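Local coordinates for protein endoglucanase (Komagataeibacter sucrofermentans, PDB 6VC5) that probably hydrolyses internal beta-1,4-glucosidic linkages in cellulose and related beta-glucans, as a member of glycosyl hydrolase family 8, at residues A[61-73]-A[83-96]. Residues are numbered along the deposited sequence; the frame is centred on the assembly and turned at random.
Sequences TNLQHKDDALFSW and VADKNNATDGDLLI
With CG anti to the carbonyl carbon in both Phe71 (chi1 -64°) and Asp93 (chi1 -54°), ring and carboxylate pass one another running opposite ways, and Asp93 OD1 comes to the ring edge, 3.5 Å from Phe71 CD2. The same oxygen accepts a hydrogen bond from Phe71 N at 3.2 Å, from above the carboxylate plane, while Asp93 OD2 takes Asn88 ND2 of its own segment at 2.8 Å. A water held by Ala89 N probably also donates to OD1 or Phe71 O. One turn on, Ile96 CD1 sits over the centre of the Phe71 ring, a CH-pi contact at 3.8 Å; Gln64 CG covers the opposite face. Replacing Asp93 by an alanine would probably leave the Phe71 N-H without its carboxylate partner and cost the Asn88 amide one acceptor. Farther along, Trp73 N bonds Asn87 O at 2.9 Å, Trp73 NE1 donates to Asp85 OD2 from well above the carboxylate plane, and His65 NE2 gives a bent bond (134°) to Lys86 O. His65 ND1 donates to Asp68 OD1; with both nitrogens bonded, the imidazole's rotation is fixed. Asp93 is thus one of several ties between consecutive helices 49-62 and 90-106 of the alpha-helical family 8 fold, its buried charge probably stabilised by the N-H groups it binds.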
loop_
_atom_site.group_PDB
_atom_site.type_symbol
_atom_site.label_atom_id
_atom_site.label_comp_id
_atom_site.label_asym_id
_atom_site.label_seq_id
_atom_site.Cartn_x
_atom_site.Cartn_y
_atom_site.Cartn_z
ATOM N N THR A 61 -14.186 15.112 -3.291
ATOM C CA THR A 61 -14.722 16.352 -2.742
ATOM C C THR A 61 -13.902 16.850 -1.561
ATOM O O THR A 61 -13.653 18.055 -1.439
ATOM C CB THR A 61 -16.167 16.117 -2.312
ATOM O OG1 THR A 61 -16.946 15.735 -3.452
ATOM C CG2 THR A 61 -16.764 17.379 -1.663
ATOM N N ASN A 62 -13.465 15.946 -0.688
ATOM C CA ASN A 62 -12.897 16.362 0.587
ATOM C C ASN A 62 -11.382 16.281 0.662
ATOM O O ASN A 62 -10.784 17.040 1.441
ATOM C CB ASN A 62 -13.499 15.549 1.739
ATOM C CG ASN A 62 -14.958 15.866 1.961
ATOM O OD1 ASN A 62 -15.296 16.861 2.610
ATOM N ND2 ASN A 62 -15.837 15.041 1.406
ATOM N N LEU A 63 -10.747 15.392 -0.103
ATOM C CA LEU A 63 -9.310 15.169 0.001
ATOM C C LEU A 63 -8.512 15.593 -1.222
ATOM O O LEU A 63 -7.348 15.958 -1.070
ATOM C CB LEU A 63 -8.992 13.691 0.297
ATOM C CG LEU A 63 -9.543 13.107 1.598
ATOM C CD1 LEU A 63 -9.138 11.627 1.691
ATOM C CD2 LEU A 63 -9.039 13.899 2.791
ATOM N N GLN A 64 -9.074 15.542 -2.431
ATOM C CA GLN A 64 -8.256 15.834 -3.605
ATOM C C GLN A 64 -7.829 17.298 -3.639
ATOM O O GLN A 64 -8.606 18.203 -3.306
ATOM C CB GLN A 64 -8.964 15.437 -4.906
ATOM C CG GLN A 64 -7.972 15.400 -6.076
ATOM C CD GLN A 64 -8.562 14.759 -7.312
ATOM O OE1 GLN A 64 -9.710 15.026 -7.676
ATOM N NE2 GLN A 64 -7.775 13.911 -7.976
ATOM N N HIS A 65 -6.572 17.526 -4.027
ATOM C CA HIS A 65 -6.026 18.875 -4.079
ATOM C C HIS A 65 -6.708 19.710 -5.153
ATOM O O HIS A 65 -7.306 19.198 -6.101
ATOM C CB HIS A 65 -4.522 18.845 -4.348
ATOM C CG HIS A 65 -3.712 18.353 -3.193
ATOM N ND1 HIS A 65 -2.432 17.867 -3.342
ATOM C CD2 HIS A 65 -3.991 18.286 -1.869
ATOM C CE1 HIS A 65 -1.954 17.516 -2.159
ATOM N NE2 HIS A 65 -2.876 17.766 -1.248
ATOM N N LYS A 66 -6.590 21.023 -4.979
ATOM C CA LYS A 66 -7.090 22.022 -5.914
ATOM C C LYS A 66 -6.153 22.171 -7.110
ATOM O O LYS A 66 -6.608 22.234 -8.258
ATOM C CB LYS A 66 -7.196 23.376 -5.190
ATOM C CG LYS A 66 -8.253 23.519 -4.053
ATOM C CD LYS A 66 -8.297 24.892 -3.346
ATOM C CE LYS A 66 -9.365 24.977 -2.263
ATOM N NZ LYS A 66 -9.321 26.304 -1.631
ATOM N N ASP A 67 -4.844 22.203 -6.853
ATOM C CA ASP A 67 -3.825 22.544 -7.837
ATOM C C ASP A 67 -3.139 21.330 -8.451
ATOM O O ASP A 67 -2.352 21.492 -9.393
ATOM C CB ASP A 67 -2.763 23.437 -7.185
ATOM C CG ASP A 67 -3.222 24.880 -7.033
ATOM O OD1 ASP A 67 -2.380 25.792 -7.181
ATOM O OD2 ASP A 67 -4.424 25.100 -6.769
ATOM N N ASP A 68 -3.384 20.133 -7.928
ATOM C CA ASP A 68 -2.902 18.904 -8.550
ATOM C C ASP A 68 -3.895 17.794 -8.214
ATOM O O ASP A 68 -4.879 18.011 -7.502
ATOM C CB ASP A 68 -1.448 18.571 -8.165
ATOM C CG ASP A 68 -1.240 18.436 -6.662
ATOM O OD1 ASP A 68 -1.865 17.561 -6.031
ATOM O OD2 ASP A 68 -0.423 19.204 -6.111
ATOM N N ALA A 69 -3.637 16.595 -8.734
ATOM C CA ALA A 69 -4.583 15.497 -8.583
ATOM C C ALA A 69 -4.273 14.587 -7.398
ATOM O O ALA A 69 -4.979 13.598 -7.196
ATOM C CB ALA A 69 -4.655 14.669 -9.876
ATOM N N LEU A 70 -3.253 14.903 -6.603
ATOM C CA LEU A 70 -2.953 14.099 -5.425
ATOM C C LEU A 70 -3.938 14.432 -4.302
ATOM O O LEU A 70 -4.776 15.330 -4.425
ATOM C CB LEU A 70 -1.499 14.295 -5.016
ATOM C CG LEU A 70 -0.468 14.096 -6.134
ATOM C CD1 LEU A 70 0.936 14.264 -5.579
ATOM C CD2 LEU A 70 -0.633 12.715 -6.744
ATOM N N PHE A 71 -3.811 13.724 -3.176
ATOM C CA PHE A 71 -4.809 13.755 -2.111
ATOM C C PHE A 71 -4.171 14.136 -0.789
ATOM O O PHE A 71 -3.134 13.586 -0.409
ATOM C CB PHE A 71 -5.495 12.386 -1.963
ATOM C CG PHE A 71 -6.276 12.000 -3.166
ATOM C CD1 PHE A 71 -7.632 12.255 -3.228
ATOM C CD2 PHE A 71 -5.641 11.406 -4.252
ATOM C CE1 PHE A 71 -8.360 11.938 -4.356
ATOM C CE2 PHE A 71 -6.356 11.072 -5.373
ATOM C CZ PHE A 71 -7.716 11.343 -5.433
ATOM N N SER A 72 -4.806 15.055 -0.074
ATOM C CA SER A 72 -4.418 15.269 1.311
ATOM C C SER A 72 -4.619 13.972 2.085
ATOM O O SER A 72 -5.582 13.243 1.858
ATOM C CB SER A 72 -5.277 16.372 1.908
ATOM O OG SER A 72 -5.052 17.605 1.239
ATOM N N TRP A 73 -3.692 13.671 2.997
ATOM C CA TRP A 73 -3.661 12.318 3.547
ATOM C C TRP A 73 -4.784 12.049 4.550
ATOM O O TRP A 73 -5.163 10.886 4.735
ATOM C CB TRP A 73 -2.292 12.007 4.153
ATOM C CG TRP A 73 -2.033 12.649 5.469
ATOM C CD1 TRP A 73 -1.693 13.958 5.696
ATOM C CD2 TRP A 73 -2.062 12.013 6.750
ATOM N NE1 TRP A 73 -1.515 14.169 7.049
ATOM C CE2 TRP A 73 -1.739 12.990 7.712
ATOM C CE3 TRP A 73 -2.334 10.706 7.173
ATOM C CZ2 TRP A 73 -1.688 12.705 9.078
ATOM C CZ3 TRP A 73 -2.286 10.422 8.531
ATOM C CH2 TRP A 73 -1.965 11.419 9.466
ATOM N N VAL A 83 -9.379 19.248 6.927
ATOM C CA VAL A 83 -8.264 18.824 6.085
ATOM C C VAL A 83 -7.231 19.946 6.082
ATOM O O VAL A 83 -7.022 20.619 5.066
ATOM C CB VAL A 83 -8.746 18.446 4.668
ATOM C CG1 VAL A 83 -7.609 17.837 3.865
ATOM C CG2 VAL A 83 -9.901 17.475 4.757
ATOM N N ALA A 84 -6.579 20.150 7.224
ATOM C CA ALA A 84 -5.653 21.264 7.379
ATOM C C ALA A 84 -4.240 20.941 6.912
ATOM O O ALA A 84 -3.507 21.858 6.521
ATOM C CB ALA A 84 -5.614 21.718 8.842
ATOM N N ASP A 85 -3.839 19.674 6.952
ATOM C CA ASP A 85 -2.521 19.250 6.490
ATOM C C ASP A 85 -2.673 18.767 5.054
ATOM O O ASP A 85 -3.334 17.751 4.806
ATOM C CB ASP A 85 -1.978 18.125 7.377
ATOM C CG ASP A 85 -0.594 17.645 6.953
ATOM O OD1 ASP A 85 0.005 18.228 6.018
ATOM O OD2 ASP A 85 -0.084 16.693 7.589
ATOM N N LYS A 86 -2.054 19.482 4.113
ATOM C CA LYS A 86 -2.202 19.141 2.703
ATOM C C LYS A 86 -1.198 18.101 2.225
ATOM O O LYS A 86 -1.243 17.720 1.048
ATOM C CB LYS A 86 -2.103 20.395 1.829
ATOM C CG LYS A 86 -3.102 21.496 2.192
ATOM C CD LYS A 86 -4.542 21.010 2.148
ATOM C CE LYS A 86 -5.500 22.178 2.354
ATOM N NZ LYS A 86 -6.920 21.739 2.473
ATOM N N ASN A 87 -0.297 17.632 3.090
ATOM C CA ASN A 87 0.657 16.607 2.683
ATOM C C ASN A 87 -0.085 15.367 2.182
ATOM O O ASN A 87 -1.151 15.007 2.692
ATOM C CB ASN A 87 1.556 16.248 3.872
ATOM C CG ASN A 87 2.850 15.585 3.454
ATOM O OD1 ASN A 87 3.263 15.678 2.303
ATOM N ND2 ASN A 87 3.512 14.927 4.399
ATOM N N ASN A 88 0.480 14.716 1.174
ATOM C CA ASN A 88 -0.094 13.507 0.605
ATOM C C ASN A 88 0.664 12.281 1.096
ATOM O O ASN A 88 1.755 12.373 1.679
ATOM C CB ASN A 88 -0.033 13.573 -0.921
ATOM C CG ASN A 88 1.384 13.503 -1.426
ATOM O OD1 ASN A 88 2.206 14.376 -1.114
ATOM N ND2 ASN A 88 1.694 12.447 -2.189
ATOM N N ALA A 89 0.056 11.120 0.876
ATOM C CA ALA A 89 0.697 9.829 1.087
ATOM C C ALA A 89 0.622 9.084 -0.235
ATOM O O ALA A 89 -0.474 8.775 -0.720
ATOM C CB ALA A 89 0.021 9.025 2.202
ATOM N N THR A 90 1.784 8.791 -0.814
ATOM C CA THR A 90 1.811 8.275 -2.174
ATOM C C THR A 90 1.104 6.927 -2.304
ATOM O O THR A 90 0.548 6.626 -3.367
ATOM C CB THR A 90 3.267 8.221 -2.629
ATOM O OG1 THR A 90 3.803 9.551 -2.602
ATOM C CG2 THR A 90 3.388 7.688 -4.053
ATOM N N ASP A 91 1.082 6.110 -1.245
ATOM C CA ASP A 91 0.367 4.845 -1.362
ATOM C C ASP A 91 -1.136 5.068 -1.477
ATOM O O ASP A 91 -1.806 4.373 -2.243
ATOM C CB ASP A 91 0.757 3.862 -0.249
ATOM C CG ASP A 91 0.291 4.282 1.134
ATOM O OD1 ASP A 91 0.176 5.493 1.416
ATOM O OD2 ASP A 91 0.088 3.362 1.964
ATOM N N GLY A 92 -1.673 6.053 -0.752
ATOM C CA GLY A 92 -3.073 6.404 -0.938
ATOM C C GLY A 92 -3.370 6.880 -2.348
ATOM O O GLY A 92 -4.341 6.442 -2.976
ATOM N N ASP A 93 -2.523 7.770 -2.874
ATOM C CA ASP A 93 -2.686 8.233 -4.252
ATOM C C ASP A 93 -2.716 7.056 -5.232
ATOM O O ASP A 93 -3.585 6.982 -6.115
ATOM C CB ASP A 93 -1.550 9.196 -4.622
ATOM C CG ASP A 93 -1.399 10.377 -3.645
ATOM O OD1 ASP A 93 -2.411 10.887 -3.119
ATOM O OD2 ASP A 93 -0.247 10.824 -3.429
ATOM N N LEU A 94 -1.783 6.106 -5.073
ATOM C CA LEU A 94 -1.672 4.991 -6.016
ATOM C C LEU A 94 -2.808 3.983 -5.861
ATOM O O LEU A 94 -3.225 3.368 -6.850
ATOM C CB LEU A 94 -0.326 4.289 -5.821
ATOM C CG LEU A 94 0.874 5.063 -6.359
ATOM C CD1 LEU A 94 2.155 4.347 -5.959
ATOM C CD2 LEU A 94 0.816 5.267 -7.874
ATOM N N LEU A 95 -3.313 3.794 -4.637
ATOM C CA LEU A 95 -4.447 2.891 -4.423
ATOM C C LEU A 95 -5.724 3.449 -5.037
ATOM O O LEU A 95 -6.487 2.712 -5.681
ATOM C CB LEU A 95 -4.640 2.650 -2.924
ATOM C CG LEU A 95 -3.598 1.740 -2.275
ATOM C CD1 LEU A 95 -3.634 1.992 -0.771
ATOM C CD2 LEU A 95 -3.859 0.273 -2.593
ATOM N N ILE A 96 -5.974 4.750 -4.839
ATOM C CA ILE A 96 -7.132 5.402 -5.440
ATOM C C ILE A 96 -7.057 5.313 -6.965
ATOM O O ILE A 96 -8.043 4.990 -7.637
ATOM C CB ILE A 96 -7.229 6.853 -4.932
ATOM C CG1 ILE A 96 -7.596 6.869 -3.444
ATOM C CG2 ILE A 96 -8.235 7.636 -5.751
ATOM C CD1 ILE A 96 -7.446 8.244 -2.780
HETATM O O HOH W 1 -2.611 10.926 -0.254
HETATM O O HOH W 2 -7.365 19.289 0.305
#